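Local coordinates for Isomerase/lactonizing enzyme (Agrobacterium fabrum str. C58, PDB 2NQL), which is an enolase-superfamily protein of the mandelate racemase/muconate lactonizing enzyme type, built on a TIM-barrel domain that here holds a sodium ion, at residues 226-231 and 260-265; 236-241 and 285-290; 240-245 and 249-254. One frame throughout, in Å; residues are numbered along the deposited sequence.

Contact 1. Residues 226-231 and 260-265; sequences ELIAEM and VPIAVG
Ile228 reaches from its helix onto Val260, in the loop leading into strand 262-264, and Ile262, the first residue of that strand, meeting each with a different branch. The shorter branch does the closer work: Ile228 CG2 lies 3.7 Å from Val260 CG2, and Val260 CB stands almost as near to the same methyl. The two side chains run askew to one another, and the CA-CB bonds of both residues point across the gap between the helix and the other segment. The longer branch of Ile228, with CG1 beside the backbone N (chi1 -69°) and the chain extended beyond it (chi2 169°), carries CD1 toward Ile262. There Ile228 CD1 comes to 4.3 Å from Ile262 CD1, a looser methyl-to-methyl touch. The CB of Ile262 is not directed at the helix, but the CG1-CD1 arm turns CD1 that way. No hydrogen bond joins the segments; the contact is wholly apolar and buried, about 115 Å² of surface being lost between them, both sides summed, with the CA atoms of Ile228 and Val260 7.5 Å apart. This is the outer side of the barrel, where helix 221-231 lies on the parallel strands. Ala239 of the neighbouring strand 239-240 touches all three residues, while Val254 of helix 248-255 packs on Ile228, and Leu251 and Ser255 of that helix flank Ile262.

Contact 2. Residues 236-241 and 285-290; sequences PWFAEA and IVQPEM. With NA (sodium ion), chain G.
Gln287 and Glu240 share the one hydrogen bond across this contact: Gln287 NE2 donates to Glu240 OE1 over 3.0 Å, at an N-H...O angle of 150°. The amide comes from above the carboxylate, 72° out of its plane, and the two flat groups stand nearly perpendicular. Lys184 forms a salt bridge to the same oxygen, so OE1 has two donors while OE2 serves the metal. Metal coordination runs through Glu240 OE2, 2.3 Å from the sodium ion; CG anti to the backbone N (chi1 158°) and an extended chain bring the carboxylate to it. Glu266 and two waters also bind the ion, and the water 2.9 Å from sodium donates a 2.6 Å hydrogen bond to Gln287 OE1. Gln287 thus acts in the second shell, gripping a carboxylate ligand with its nitrogen and a water ligand with its oxygen. The apolar contact is that of Ile285 CD1, 3.6 Å from Phe238 CD2, the two side chains crossing at about a right angle. A separate van der Waals approach, oblique to the ring, brings Gln287 NE2 to 3.4 Å from Phe238 CE1. The Phe238 ring, nearly perpendicular to the Gln287 amide, in turn presents CE2 to a face of the Trp237 indole. Acidic ligands carried at the C-terminal ends of successive barrel strands, with a lysine close by, are characteristic of the metal site of the enolase superfamily.

Contact 3. Residues 240-245 and 249-254; sequences EAPVWT and AGLEKV. With NA (sodium ion), chain G.
A beta-alpha loop of the TIM barrel folds back here on the helix it leads into: the loop leaving strand 239-240 lays Pro242 and Val243 against helix 248-255. Pro242 offers its ring carbons to two side chains about one helical turn apart. Its CG is 3.8 Å from Leu251 CD1, and its CB lies 3.9 Å from Val254 CG1; both partners run obliquely to the ring. With CG trans to the amide nitrogen (chi1 -177°), Leu251 swings CD1 across to the proline. Of the Val243 methyls, CG1 meets a side chain, CG2 mainly the helix backbone. CG1 passes Val254 CG2 at 4.0 Å, the two valines sliding by each other in opposite directions. CG2 presses on the main chain, 3.5 Å from Leu251 N and 3.9 Å from Gly250 C. Gly250 has no side chain, and Val243 CG2 comes down on just that part of the helix, where a CB would point toward the loop. The contact is apolar and buried, without a hydrogen bond between the segments. Trp244, next in the loop, makes a cation-pi contact with Arg110 of the second subunit. On the inner side of the contact Ile262 of strand 262-264 touches Pro242, Leu251 and Val254, while helix 221-231 closes in through Ala224, against Pro242 and Val254.

How the contacts relate
Contacts 1 and 2 lie on adjacent parallel strands of one barrel, 239-240, 262-264 and 285-286, and contact 3 follows from the first of them. Contact 2 bridges strands 239-240 and 285-286, which flank strand 262-264 of contact 1; probable backbone hydrogen bonds join contacts 1 and 2, Pro261 O to Ala239 N and Val264 O to Gln287 N, both 2.9 Å. Contacts 2 and 3 share Glu240 and Ala241, so the chain passes directly from the sodium ligand into the loop that packs on helix 248-255. Contact 3 meets contact 1 on the barrel exterior, with Val254 CG1 3.8 Å from Ile228 CD1. Contact 1 stands back from the metal, the Ile262 side chain being about 11 Å from the sodium ion.

Contact 1. Residues 226-231 and 260-265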
ATOM      1  N   GLU A 226      12.373 -18.643 -20.122  1.00 35.38           N
ATOM      2  CA  GLU A 226      13.639 -18.968 -20.772  1.00 35.08           C
ATOM      3  C   GLU A 226      14.737 -19.310 -19.771  1.00 40.66           C
ATOM      4  O   GLU A 226      15.473 -20.292 -19.946  1.00 36.01           O
ATOM      5  CB  GLU A 226      14.117 -17.798 -21.631  1.00 39.31           C
ATOM      6  CG  GLU A 226      13.415 -17.648 -22.965  1.00 50.07           C
ATOM      7  CD  GLU A 226      13.793 -16.351 -23.659  1.00 57.32           C
ATOM      8  OE1 GLU A 226      14.940 -15.884 -23.480  1.00 47.18           O
ATOM      9  OE2 GLU A 226      12.940 -15.796 -24.382  1.00 61.46           O
ATOM     10  N   LEU A 227      14.848 -18.484 -18.731  1.00 33.88           N
ATOM     11  CA  LEU A 227      15.880 -18.645 -17.730  1.00 33.15           C
ATOM     12  C   LEU A 227      15.602 -19.881 -16.863  1.00 27.30           C
ATOM     13  O   LEU A 227      16.528 -20.626 -16.485  1.00 30.73           O
ATOM     14  CB  LEU A 227      15.975 -17.359 -16.887  1.00 33.94           C
ATOM     15  CG  LEU A 227      16.561 -16.099 -17.560  1.00 34.06           C
ATOM     16  CD1 LEU A 227      16.347 -14.876 -16.685  1.00 31.09           C
ATOM     17  CD2 LEU A 227      18.062 -16.254 -17.910  1.00 33.09           C
ATOM     18  N   ILE A 228      14.323 -20.109 -16.570  1.00 30.31           N
ATOM     19  CA  ILE A 228      13.915 -21.294 -15.808  1.00 31.77           C
ATOM     20  C   ILE A 228      14.253 -22.573 -16.591  1.00 31.35           C
ATOM     21  O   ILE A 228      14.775 -23.527 -16.019  1.00 36.26           O
ATOM     22  CB  ILE A 228      12.435 -21.222 -15.412  1.00 30.65           C
ATOM     23  CG1 ILE A 228      12.223 -20.118 -14.362  1.00 31.52           C
ATOM     24  CG2 ILE A 228      11.931 -22.545 -14.858  1.00 31.71           C
ATOM     25  CD1 ILE A 228      10.749 -19.797 -14.095  1.00 30.53           C
ATOM     26  N   ALA A 229      13.969 -22.564 -17.894  1.00 35.42           N
ATOM     27  CA  ALA A 229      14.418 -23.620 -18.820  1.00 31.46           C
ATOM     28  C   ALA A 229      15.938 -23.860 -18.824  1.00 32.47           C
ATOM     29  O   ALA A 229      16.372 -25.018 -18.839  1.00 36.78           O
ATOM     30  CB  ALA A 229      13.906 -23.344 -20.239  1.00 37.98           C
ATOM     31  N   GLU A 230      16.731 -22.782 -18.789  1.00 32.02           N
ATOM     32  CA  GLU A 230      18.202 -22.859 -18.722  1.00 34.04           C
ATOM     33  C   GLU A 230      18.684 -23.482 -17.415  1.00 35.94           C
ATOM     34  O   GLU A 230      19.715 -24.180 -17.376  1.00 33.03           O
ATOM     35  CB  GLU A 230      18.830 -21.469 -18.872  1.00 31.55           C
ATOM     36  CG  GLU A 230      19.071 -21.017 -20.306  1.00 38.57           C
ATOM     37  CD  GLU A 230      19.626 -19.599 -20.388  1.00 52.56           C
ATOM     38  OE1 GLU A 230      20.656 -19.311 -19.732  1.00 47.20           O
ATOM     39  OE2 GLU A 230      19.030 -18.773 -21.117  1.00 54.51           O
ATOM     40  N   MET A 231      17.945 -23.216 -16.340  1.00 33.71           N
ATOM     41  CA  MET A 231      18.302 -23.744 -15.023  1.00 32.42           C
ATOM     42  C   MET A 231      17.807 -25.161 -14.765  1.00 29.04           C
ATOM     43  O   MET A 231      18.384 -25.893 -13.947  1.00 33.60           O
ATOM     44  CB  MET A 231      17.800 -22.806 -13.930  1.00 29.15           C
ATOM     45  CG  MET A 231      18.574 -21.495 -13.911  1.00 29.19           C
ATOM     46  SD  MET A 231      18.049 -20.485 -12.497  1.00 35.44           S
ATOM     47  CE  MET A 231      16.261 -20.455 -12.753  1.00 32.66           C
ATOM     48  N   VAL A 260       8.864 -26.492 -12.812  1.00 33.77           N
ATOM     49  CA  VAL A 260       9.646 -25.963 -11.698  1.00 30.23           C
ATOM     50  C   VAL A 260       8.698 -25.246 -10.737  1.00 27.91           C
ATOM     51  O   VAL A 260       7.915 -24.397 -11.173  1.00 31.68           O
ATOM     52  CB  VAL A 260      10.782 -25.038 -12.202  1.00 30.14           C
ATOM     53  CG1 VAL A 260      11.554 -24.440 -11.027  1.00 25.79           C
ATOM     54  CG2 VAL A 260      11.737 -25.839 -13.119  1.00 27.45           C
ATOM     55  N   PRO A 261       8.695 -25.650  -9.444  1.00 30.64           N
ATOM     56  CA  PRO A 261       7.824 -25.007  -8.450  1.00 27.64           C
ATOM     57  C   PRO A 261       8.033 -23.490  -8.394  1.00 24.04           C
ATOM     58  O   PRO A 261       9.177 -23.013  -8.429  1.00 23.53           O
ATOM     59  CB  PRO A 261       8.261 -25.659  -7.137  1.00 28.66           C
ATOM     60  CG  PRO A 261       8.762 -27.013  -7.561  1.00 28.20           C
ATOM     61  CD  PRO A 261       9.480 -26.749  -8.844  1.00 27.84           C
ATOM     62  N   ILE A 262       6.934 -22.744  -8.338  1.00 29.35           N
ATOM     63  CA  ILE A 262       7.035 -21.284  -8.290  1.00 30.26           C
ATOM     64  C   ILE A 262       6.787 -20.814  -6.864  1.00 21.43           C
ATOM     65  O   ILE A 262       5.838 -21.245  -6.228  1.00 25.14           O
ATOM     66  CB  ILE A 262       6.079 -20.579  -9.297  1.00 28.71           C
ATOM     67  CG1 ILE A 262       6.336 -21.040 -10.750  1.00 26.83           C
ATOM     68  CG2 ILE A 262       6.161 -19.046  -9.171  1.00 30.95           C
ATOM     69  CD1 ILE A 262       7.748 -20.898 -11.230  1.00 25.06           C
ATOM     70  N   ALA A 263       7.663 -19.941  -6.371  1.00 25.16           N
ATOM     71  CA  ALA A 263       7.539 -19.426  -5.008  1.00 23.51           C
ATOM     72  C   ALA A 263       7.372 -17.900  -5.052  1.00 18.41           C
ATOM     73  O   ALA A 263       8.102 -17.228  -5.778  1.00 23.46           O
ATOM     74  CB  ALA A 263       8.790 -19.794  -4.200  1.00 23.55           C
ATOM     75  N   VAL A 264       6.429 -17.366  -4.270  1.00 22.48           N
ATOM     76  CA  VAL A 264       6.190 -15.921  -4.230  1.00 18.32           C
ATOM     77  C   VAL A 264       5.691 -15.545  -2.832  1.00 22.47           C
ATOM     78  O   VAL A 264       5.322 -16.422  -2.049  1.00 21.62           O
ATOM     79  CB  VAL A 264       5.094 -15.470  -5.275  1.00 23.15           C
ATOM     80  CG1 VAL A 264       5.614 -15.534  -6.699  1.00 22.42           C
ATOM     81  CG2 VAL A 264       3.809 -16.304  -5.105  1.00 23.32           C
ATOM     82  N   GLY A 265       5.683 -14.252  -2.517  1.00 21.32           N
ATOM     83  CA  GLY A 265       4.891 -13.771  -1.379  1.00 21.50           C
ATOM     84  C   GLY A 265       5.574 -12.876  -0.359  1.00 20.82           C
ATOM     85  O   GLY A 265       4.896 -12.347   0.517  1.00 20.87           O
TER

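Contact 2. Residues 236-241 and 285-290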
ATOM      1  N   PRO A 236      16.464 -27.163 -10.163  1.00 29.97           N
ATOM      2  CA  PRO A 236      16.104 -26.131  -9.183  1.00 27.13           C
ATOM      3  C   PRO A 236      14.988 -26.550  -8.233  1.00 29.63           C
ATOM      4  O   PRO A 236      13.964 -27.117  -8.649  1.00 28.91           O
ATOM      5  CB  PRO A 236      15.679 -24.939 -10.058  1.00 26.89           C
ATOM      6  CG  PRO A 236      15.236 -25.539 -11.335  1.00 30.22           C
ATOM      7  CD  PRO A 236      16.120 -26.748 -11.535  1.00 32.24           C
ATOM      8  N   TRP A 237      15.211 -26.270  -6.951  1.00 29.22           N
ATOM      9  CA  TRP A 237      14.239 -26.522  -5.897  1.00 24.54           C
ATOM     10  C   TRP A 237      12.968 -25.709  -6.134  1.00 26.16           C
ATOM     11  O   TRP A 237      11.870 -26.269  -6.174  1.00 25.83           O
ATOM     12  CB  TRP A 237      14.909 -26.165  -4.560  1.00 27.04           C
ATOM     13  CG  TRP A 237      14.099 -26.186  -3.303  1.00 24.51           C
ATOM     14  CD1 TRP A 237      12.923 -26.833  -3.061  1.00 22.60           C
ATOM     15  CD2 TRP A 237      14.465 -25.542  -2.088  1.00 22.22           C
ATOM     16  NE1 TRP A 237      12.519 -26.612  -1.759  1.00 24.02           N
ATOM     17  CE2 TRP A 237      13.454 -25.824  -1.141  1.00 25.35           C
ATOM     18  CE3 TRP A 237      15.556 -24.733  -1.708  1.00 27.04           C
ATOM     19  CZ2 TRP A 237      13.483 -25.313   0.154  1.00 25.46           C
ATOM     20  CZ3 TRP A 237      15.598 -24.233  -0.409  1.00 23.69           C
ATOM     21  CH2 TRP A 237      14.570 -24.542   0.513  1.00 23.48           C
ATOM     22  N   PHE A 238      13.124 -24.396  -6.279  1.00 26.22           N
ATOM     23  CA  PHE A 238      12.046 -23.536  -6.743  1.00 24.07           C
ATOM     24  C   PHE A 238      12.603 -22.327  -7.484  1.00 23.40           C
ATOM     25  O   PHE A 238      13.797 -21.993  -7.347  1.00 24.27           O
ATOM     26  CB  PHE A 238      11.091 -23.142  -5.604  1.00 25.02           C
ATOM     27  CG  PHE A 238      11.756 -22.425  -4.437  1.00 23.33           C
ATOM     28  CD1 PHE A 238      12.031 -21.055  -4.499  1.00 24.58           C
ATOM     29  CD2 PHE A 238      12.061 -23.111  -3.265  1.00 25.79           C
ATOM     30  CE1 PHE A 238      12.616 -20.372  -3.411  1.00 23.95           C
ATOM     31  CE2 PHE A 238      12.648 -22.450  -2.168  1.00 25.28           C
ATOM     32  CZ  PHE A 238      12.940 -21.070  -2.252  1.00 20.87           C
ATOM     33  N   ALA A 239      11.741 -21.679  -8.268  1.00 24.75           N
ATOM     34  CA  ALA A 239      12.056 -20.400  -8.900  1.00 25.95           C
ATOM     35  C   ALA A 239      11.206 -19.355  -8.194  1.00 24.36           C
ATOM     36  O   ALA A 239       9.986 -19.442  -8.197  1.00 25.26           O
ATOM     37  CB  ALA A 239      11.741 -20.441 -10.406  1.00 25.30           C
ATOM     38  N   GLU A 240      11.872 -18.406  -7.545  1.00 26.05           N
ATOM     39  CA  GLU A 240      11.175 -17.419  -6.718  1.00 22.18           C
ATOM     40  C   GLU A 240      11.052 -16.098  -7.489  1.00 22.69           C
ATOM     41  O   GLU A 240      11.993 -15.697  -8.180  1.00 23.30           O
ATOM     42  CB  GLU A 240      11.921 -17.243  -5.391  1.00 24.72           C
ATOM     43  CG  GLU A 240      11.652 -15.927  -4.684  1.00 18.61           C
ATOM     44  CD  GLU A 240      12.490 -15.756  -3.434  1.00 31.31           C
ATOM     45  OE1 GLU A 240      13.024 -16.748  -2.910  1.00 28.74           O
ATOM     46  OE2 GLU A 240      12.568 -14.619  -2.909  1.00 35.07           O
ATOM     47  N   ALA A 241       9.895 -15.436  -7.363  1.00 25.51           N
ATOM     48  CA  ALA A 241       9.678 -14.066  -7.893  1.00 19.75           C
ATOM     49  C   ALA A 241      10.103 -13.940  -9.372  1.00 23.44           C
ATOM     50  O   ALA A 241      11.016 -13.162  -9.711  1.00 26.24           O
ATOM     51  CB  ALA A 241      10.401 -13.013  -7.012  1.00 25.11           C
ATOM     52  N   ILE A 285       4.744 -22.559  -3.511  1.00 23.19           N
ATOM     53  CA  ILE A 285       5.283 -22.154  -2.212  1.00 24.83           C
ATOM     54  C   ILE A 285       4.903 -20.692  -1.977  1.00 22.66           C
ATOM     55  O   ILE A 285       5.062 -19.864  -2.870  1.00 23.30           O
ATOM     56  CB  ILE A 285       6.828 -22.277  -2.184  1.00 24.92           C
ATOM     57  CG1 ILE A 285       7.265 -23.748  -2.290  1.00 24.93           C
ATOM     58  CG2 ILE A 285       7.439 -21.661  -0.899  1.00 19.79           C
ATOM     59  CD1 ILE A 285       8.579 -23.910  -3.001  1.00 25.73           C
ATOM     60  N   VAL A 286       4.412 -20.397  -0.780  1.00 23.76           N
ATOM     61  CA  VAL A 286       4.370 -19.013  -0.306  1.00 19.50           C
ATOM     62  C   VAL A 286       5.435 -18.668   0.718  1.00 20.27           C
ATOM     63  O   VAL A 286       5.819 -19.491   1.563  1.00 22.83           O
ATOM     64  CB  VAL A 286       2.970 -18.550   0.143  1.00 19.20           C
ATOM     65  CG1 VAL A 286       1.991 -18.604  -1.039  1.00 23.35           C
ATOM     66  CG2 VAL A 286       2.452 -19.360   1.325  1.00 21.40           C
ATOM     67  N   GLN A 287       5.897 -17.426   0.633  1.00 20.21           N
ATOM     68  CA  GLN A 287       7.109 -16.979   1.335  1.00 19.29           C
ATOM     69  C   GLN A 287       6.856 -15.726   2.160  1.00 18.81           C
ATOM     70  O   GLN A 287       7.509 -14.695   1.898  1.00 20.94           O
ATOM     71  CB  GLN A 287       8.243 -16.704   0.331  1.00 21.10           C
ATOM     72  CG  GLN A 287       8.619 -17.919  -0.535  1.00 23.36           C
ATOM     73  CD  GLN A 287       9.572 -17.553  -1.633  1.00 26.09           C
ATOM     74  OE1 GLN A 287       9.260 -16.731  -2.485  1.00 26.22           O
ATOM     75  NE2 GLN A 287      10.772 -18.131  -1.599  1.00 23.66           N
ATOM     76  N   PRO A 288       5.939 -15.808   3.154  1.00 20.28           N
ATOM     77  CA  PRO A 288       5.582 -14.596   3.875  1.00 22.24           C
ATOM     78  C   PRO A 288       6.773 -13.998   4.634  1.00 19.74           C
ATOM     79  O   PRO A 288       7.645 -14.722   5.119  1.00 18.27           O
ATOM     80  CB  PRO A 288       4.506 -15.075   4.860  1.00 19.08           C
ATOM     81  CG  PRO A 288       4.737 -16.550   5.022  1.00 21.12           C
ATOM     82  CD  PRO A 288       5.190 -16.978   3.665  1.00 16.18           C
ATOM     83  N   GLU A 289       6.792 -12.676   4.703  1.00 16.99           N
ATOM     84  CA  GLU A 289       7.728 -11.938   5.504  1.00 17.47           C
ATOM     85  C   GLU A 289       7.041 -11.313   6.711  1.00 23.62           C
ATOM     86  O   GLU A 289       6.236 -10.372   6.585  1.00 15.95           O
ATOM     87  CB  GLU A 289       8.438 -10.881   4.638  1.00 15.16           C
ATOM     88  CG  GLU A 289       9.349  -9.884   5.434  1.00 17.37           C
ATOM     89  CD  GLU A 289      10.267 -10.583   6.444  1.00 17.99           C
ATOM     90  OE1 GLU A 289      11.133 -11.384   6.015  1.00 21.40           O
ATOM     91  OE2 GLU A 289      10.127 -10.331   7.673  1.00 18.36           O
ATOM     92  N   MET A 290       7.376 -11.835   7.892  1.00 18.07           N
ATOM     93  CA  MET A 290       6.692 -11.445   9.123  1.00 14.77           C
ATOM     94  C   MET A 290       6.805  -9.931   9.392  1.00 18.88           C
ATOM     95  O   MET A 290       5.863  -9.322   9.914  1.00 19.11           O
ATOM     96  CB  MET A 290       7.297 -12.208  10.306  1.00 16.90           C
ATOM     97  CG  MET A 290       6.775 -11.785  11.660  1.00 16.35           C
ATOM     98  SD  MET A 290       4.977 -11.941  11.879  1.00 19.24           S
ATOM     99  CE  MET A 290       4.785 -13.715  11.939  1.00 15.24           C
TER
HETATM  100 NA    NA G 401      11.579 -14.270  -0.900  1.00 49.12          NA
HETATM  101  O   HOH W   1       8.997 -14.173  -2.240  1.00 22.70           O
HETATM  102  O   HOH W   2      12.286 -15.874   0.699  1.00 32.84           O

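Contact 3. Residues 240-245 and 249-254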
ATOM      1  N   GLU A 240      11.872 -18.406  -7.545  1.00 26.05           N
ATOM      2  CA  GLU A 240      11.175 -17.419  -6.718  1.00 22.18           C
ATOM      3  C   GLU A 240      11.052 -16.098  -7.489  1.00 22.69           C
ATOM      4  O   GLU A 240      11.993 -15.697  -8.180  1.00 23.30           O
ATOM      5  CB  GLU A 240      11.921 -17.243  -5.391  1.00 24.72           C
ATOM      6  CG  GLU A 240      11.652 -15.927  -4.684  1.00 18.61           C
ATOM      7  CD  GLU A 240      12.490 -15.756  -3.434  1.00 31.31           C
ATOM      8  OE1 GLU A 240      13.024 -16.748  -2.910  1.00 28.74           O
ATOM      9  OE2 GLU A 240      12.568 -14.619  -2.909  1.00 35.07           O
ATOM     10  N   ALA A 241       9.895 -15.436  -7.363  1.00 25.51           N
ATOM     11  CA  ALA A 241       9.678 -14.066  -7.893  1.00 19.75           C
ATOM     12  C   ALA A 241      10.103 -13.940  -9.372  1.00 23.44           C
ATOM     13  O   ALA A 241      11.016 -13.162  -9.711  1.00 26.24           O
ATOM     14  CB  ALA A 241      10.401 -13.013  -7.012  1.00 25.11           C
ATOM     15  N   PRO A 242       9.490 -14.756 -10.248  1.00 23.05           N
ATOM     16  CA  PRO A 242       9.907 -14.753 -11.657  1.00 26.79           C
ATOM     17  C   PRO A 242       9.595 -13.447 -12.413  1.00 25.12           C
ATOM     18  O   PRO A 242      10.307 -13.092 -13.361  1.00 27.99           O
ATOM     19  CB  PRO A 242       9.098 -15.908 -12.247  1.00 23.77           C
ATOM     20  CG  PRO A 242       7.912 -16.036 -11.386  1.00 26.31           C
ATOM     21  CD  PRO A 242       8.398 -15.720 -10.003  1.00 24.79           C
ATOM     22  N   VAL A 243       8.535 -12.752 -12.003  1.00 22.02           N
ATOM     23  CA  VAL A 243       8.093 -11.517 -12.678  1.00 29.16           C
ATOM     24  C   VAL A 243       7.749 -10.445 -11.645  1.00 29.01           C
ATOM     25  O   VAL A 243       7.776 -10.719 -10.452  1.00 28.12           O
ATOM     26  CB  VAL A 243       6.879 -11.751 -13.631  1.00 25.05           C
ATOM     27  CG1 VAL A 243       7.280 -12.644 -14.779  1.00 33.19           C
ATOM     28  CG2 VAL A 243       5.723 -12.358 -12.890  1.00 26.73           C
ATOM     29  N   TRP A 244       7.431  -9.233 -12.104  1.00 26.77           N
ATOM     30  CA  TRP A 244       7.031  -8.157 -11.197  1.00 25.80           C
ATOM     31  C   TRP A 244       5.808  -8.531 -10.391  1.00 23.27           C
ATOM     32  O   TRP A 244       4.941  -9.275 -10.864  1.00 26.11           O
ATOM     33  CB  TRP A 244       6.769  -6.870 -11.965  1.00 28.24           C
ATOM     34  CG  TRP A 244       7.948  -6.382 -12.699  1.00 28.35           C
ATOM     35  CD1 TRP A 244       8.162  -6.462 -14.042  1.00 35.56           C
ATOM     36  CD2 TRP A 244       9.093  -5.713 -12.143  1.00 34.31           C
ATOM     37  NE1 TRP A 244       9.369  -5.884 -14.360  1.00 41.75           N
ATOM     38  CE2 TRP A 244       9.956  -5.410 -13.217  1.00 33.28           C
ATOM     39  CE3 TRP A 244       9.462  -5.329 -10.846  1.00 32.50           C
ATOM     40  CZ2 TRP A 244      11.175  -4.750 -13.035  1.00 38.09           C
ATOM     41  CZ3 TRP A 244      10.679  -4.681 -10.663  1.00 33.97           C
ATOM     42  CH2 TRP A 244      11.524  -4.403 -11.750  1.00 43.22           C
ATOM     43  N   THR A 245       5.747  -8.023  -9.162  1.00 26.66           N
ATOM     44  CA  THR A 245       4.638  -8.292  -8.238  1.00 22.76           C
ATOM     45  C   THR A 245       3.254  -7.976  -8.826  1.00 26.50           C
ATOM     46  O   THR A 245       2.294  -8.728  -8.652  1.00 25.80           O
ATOM     47  CB  THR A 245       4.772  -7.448  -6.947  1.00 32.86           C
ATOM     48  OG1 THR A 245       6.109  -7.525  -6.439  1.00 36.81           O
ATOM     49  CG2 THR A 245       3.772  -7.926  -5.895  1.00 32.80           C
ATOM     50  N   ALA A 249      -1.072 -11.622 -14.341  1.00 36.02           N
ATOM     51  CA  ALA A 249      -1.174 -12.310 -15.636  1.00 35.66           C
ATOM     52  C   ALA A 249       0.150 -12.966 -16.051  1.00 31.10           C
ATOM     53  O   ALA A 249       0.163 -14.100 -16.550  1.00 34.02           O
ATOM     54  CB  ALA A 249      -1.655 -11.338 -16.722  1.00 33.70           C
ATOM     55  N   GLY A 250       1.253 -12.246 -15.843  1.00 27.39           N
ATOM     56  CA  GLY A 250       2.594 -12.757 -16.124  1.00 28.19           C
ATOM     57  C   GLY A 250       3.019 -13.904 -15.225  1.00 33.82           C
ATOM     58  O   GLY A 250       3.651 -14.860 -15.689  1.00 29.58           O
ATOM     59  N   LEU A 251       2.683 -13.797 -13.936  1.00 30.91           N
ATOM     60  CA  LEU A 251       2.909 -14.880 -12.972  1.00 33.86           C
ATOM     61  C   LEU A 251       2.103 -16.126 -13.345  1.00 31.39           C
ATOM     62  O   LEU A 251       2.629 -17.256 -13.300  1.00 28.99           O
ATOM     63  CB  LEU A 251       2.567 -14.428 -11.542  1.00 27.85           C
ATOM     64  CG  LEU A 251       2.822 -15.446 -10.410  1.00 25.40           C
ATOM     65  CD1 LEU A 251       4.303 -15.801 -10.314  1.00 25.58           C
ATOM     66  CD2 LEU A 251       2.333 -14.887  -9.096  1.00 28.05           C
ATOM     67  N   GLU A 252       0.844 -15.906 -13.731  1.00 29.62           N
ATOM     68  CA  GLU A 252      -0.002 -16.986 -14.248  1.00 33.70           C
ATOM     69  C   GLU A 252       0.658 -17.719 -15.417  1.00 34.46           C
ATOM     70  O   GLU A 252       0.768 -18.943 -15.403  1.00 37.69           O
ATOM     71  CB  GLU A 252      -1.381 -16.468 -14.643  1.00 35.64           C
ATOM     72  CG  GLU A 252      -2.267 -17.519 -15.305  1.00 37.11           C
ATOM     73  CD  GLU A 252      -3.724 -17.089 -15.464  1.00 43.53           C
ATOM     74  OE1 GLU A 252      -4.091 -15.946 -15.107  1.00 47.14           O
ATOM     75  OE2 GLU A 252      -4.513 -17.918 -15.952  1.00 41.08           O
ATOM     76  N   LYS A 253       1.107 -16.957 -16.407  1.00 35.35           N
ATOM     77  CA  LYS A 253       1.766 -17.527 -17.570  1.00 34.96           C
ATOM     78  C   LYS A 253       3.023 -18.328 -17.196  1.00 38.31           C
ATOM     79  O   LYS A 253       3.195 -19.452 -17.669  1.00 39.43           O
ATOM     80  CB  LYS A 253       2.082 -16.447 -18.613  1.00 32.86           C
ATOM     81  CG  LYS A 253       2.902 -16.996 -19.802  1.00 35.47           C
ATOM     82  CD  LYS A 253       2.939 -16.049 -20.983  1.00 38.61           C
ATOM     83  CE  LYS A 253       3.647 -16.717 -22.152  1.00 47.31           C
ATOM     84  NZ  LYS A 253       3.445 -15.959 -23.412  1.00 53.30           N
ATOM     85  N   VAL A 254       3.880 -17.766 -16.341  1.00 33.21           N
ATOM     86  CA  VAL A 254       5.110 -18.463 -15.933  1.00 33.86           C
ATOM     87  C   VAL A 254       4.760 -19.781 -15.248  1.00 33.84           C
ATOM     88  O   VAL A 254       5.319 -20.837 -15.600  1.00 33.29           O
ATOM     89  CB  VAL A 254       6.037 -17.601 -15.019  1.00 28.59           C
ATOM     90  CG1 VAL A 254       7.173 -18.449 -14.434  1.00 30.51           C
ATOM     91  CG2 VAL A 254       6.642 -16.469 -15.803  1.00 29.81           C
TER
HETATM   92 NA    NA G 401      11.579 -14.270  -0.900  1.00 49.12          NA
HETATM   93  O   HOH W   1       8.997 -14.173  -2.240  1.00 22.70           O
HETATM   94  O   HOH W   2      12.286 -15.874   0.699  1.00 32.84           O